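Local coordinates for interferon-inducible and double-stranded-dependent eIF-2kinase (Carassius auratus, PDB 4KMF), which binds left-handed Z-DNA through the Zalpha domain described here and probably acts as an eIF2alpha kinase in its full-length form, at residues G18-A22 with P56-D60. Sequence-based numbering, arbitrary orientation.
Sequences GKSIA and PPVWD. With nucleotides of chain B.
S20 and W59 face each other as an antiparallel hydrogen-bonded pair: S20 N gives its hydrogen to W59 O at 2.9 Å, in the carbonyl plane. W59 N returns one to S20 O at 2.8 Å, tilted 35° from the S20 carbonyl plane. This is the close-packed part. S20 O also lies at the edge of the indole, 3.7 Å from W59 CD1, while S20 OG donates a hydrogen bond back to G18 O. Past the pair, one water accepts from A22 N and donates to P57 O, bridging the start of helix 22-29 and the loop before the strand.

On the face opposite S20 and W59, I21 CG2 meets V58 CG2 at 3.8 Å. V58 has CG1 anti to its backbone N (chi1 173°), which lays that methyl 3.6 Å from K19 CB; K19 CG and CD follow it before the chain end leads away.

The K19-D60 end is the loose, solvent side: K19 is exposed, and D60 OD1, 3.7 Å from K19 CB, stays 6.9 Å from K19 NZ. A water takes a hydrogen bond from K19 N and gives a weak one to OD1. An alanine in place of D60 would probably leave K19 CB less covered and cost that water its carboxylate partner. P57 CG borders the DNA, 3.5 Å from O3' of DG3 of chain B.

Within this winged helix-turn-helix domain, strand 58-61 runs between strands 20-21 and 49-51; S20 packs on helix 2-17, and W59 rests on helix 33-45, edge-to-face with Y41.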
# COMPACT_ATOMS: atom_id res chain seq x y z
N GLY A 18 12.35 21.86 9.15
CA GLY A 18 12.15 21.17 10.40
C GLY A 18 11.23 19.98 10.22
O GLY A 18 10.88 19.61 9.10
N LYS A 19 10.86 19.37 11.33
CA LYS A 19 10.18 18.09 11.29
C LYS A 19 8.84 18.18 10.56
O LYS A 19 8.11 19.15 10.69
CB LYS A 19 10.07 17.50 12.70
CG LYS A 19 9.14 18.23 13.63
CD LYS A 19 9.36 17.77 15.09
CE LYS A 19 8.83 18.80 16.06
NZ LYS A 19 7.43 19.15 15.70
N SER A 20 8.55 17.19 9.71
CA SER A 20 7.46 17.30 8.75
C SER A 20 6.81 15.95 8.53
O SER A 20 7.47 14.93 8.63
CB SER A 20 7.98 17.84 7.40
OG SER A 20 8.58 19.14 7.56
N ILE A 21 5.51 15.93 8.25
CA ILE A 21 4.86 14.69 7.83
C ILE A 21 5.08 14.49 6.33
O ILE A 21 5.39 15.45 5.61
CB ILE A 21 3.37 14.64 8.24
CG1 ILE A 21 2.56 15.72 7.48
CG2 ILE A 21 3.26 14.83 9.75
CD1 ILE A 21 1.03 15.47 7.45
N ALA A 22 4.93 13.26 5.84
CA ALA A 22 5.15 12.94 4.43
C ALA A 22 4.32 13.79 3.48
O ALA A 22 4.80 14.18 2.43
CB ALA A 22 4.88 11.46 4.16
N PRO A 56 -0.23 10.57 11.61
CA PRO A 56 0.85 10.27 10.66
C PRO A 56 2.25 10.45 11.26
O PRO A 56 2.44 11.27 12.15
CB PRO A 56 0.63 11.31 9.54
CG PRO A 56 -0.03 12.45 10.22
CD PRO A 56 -0.90 11.85 11.29
N PRO A 57 3.23 9.66 10.79
CA PRO A 57 4.61 9.82 11.30
C PRO A 57 5.18 11.18 10.95
O PRO A 57 4.94 11.70 9.85
CB PRO A 57 5.40 8.73 10.58
CG PRO A 57 4.36 7.82 9.89
CD PRO A 57 3.11 8.62 9.74
N VAL A 58 5.93 11.72 11.90
CA VAL A 58 6.65 12.99 11.73
C VAL A 58 8.12 12.64 11.49
O VAL A 58 8.71 11.80 12.21
CB VAL A 58 6.45 13.90 12.96
CG1 VAL A 58 7.34 15.13 12.88
CG2 VAL A 58 4.99 14.27 13.09
N TRP A 59 8.71 13.24 10.46
CA TRP A 59 10.06 12.85 10.03
C TRP A 59 11.00 13.98 10.34
O TRP A 59 10.62 15.16 10.22
CB TRP A 59 10.07 12.61 8.53
CG TRP A 59 9.28 11.40 8.15
CD1 TRP A 59 7.94 11.35 7.81
CD2 TRP A 59 9.77 10.06 8.08
NE1 TRP A 59 7.58 10.04 7.54
CE2 TRP A 59 8.68 9.24 7.69
CE3 TRP A 59 11.05 9.46 8.31
CZ2 TRP A 59 8.82 7.83 7.51
CZ3 TRP A 59 11.19 8.08 8.12
CH2 TRP A 59 10.07 7.28 7.71
N ASP A 60 12.21 13.63 10.76
CA ASP A 60 13.23 14.66 10.95
C ASP A 60 14.62 14.09 10.73
O ASP A 60 14.79 12.89 10.57
CB ASP A 60 13.13 15.25 12.35
CG ASP A 60 13.72 16.62 12.44
OD1 ASP A 60 13.66 17.16 13.55
OD2 ASP A 60 14.20 17.17 11.41
P DG B 3 -1.86 8.13 9.07
OP1 DG B 3 -2.46 8.92 10.16
OP2 DG B 3 -1.34 8.89 7.89
O5' DG B 3 -0.70 7.18 9.65
C5' DG B 3 -0.02 6.32 8.77
C4' DG B 3 0.93 5.38 9.50
O4' DG B 3 0.17 4.44 10.28
C3' DG B 3 1.67 4.52 8.49
O3' DG B 3 2.92 5.16 8.16
C2' DG B 3 1.90 3.18 9.18
C1' DG B 3 0.83 3.15 10.26
N9 DG B 3 -0.25 2.22 10.07
C8 DG B 3 -0.71 1.30 10.97
N7 DG B 3 -1.76 0.64 10.52
C5 DG B 3 -2.02 1.17 9.26
C6 DG B 3 -3.04 0.88 8.31
O6 DG B 3 -3.95 0.02 8.38
N1 DG B 3 -2.92 1.66 7.16
C2 DG B 3 -1.97 2.63 6.94
N2 DG B 3 -2.00 3.27 5.75
N3 DG B 3 -1.02 2.93 7.84
C4 DG B 3 -1.09 2.16 8.97
O HOH W 1 12.28 20.36 13.66
O HOH W 2 4.08 11.03 7.43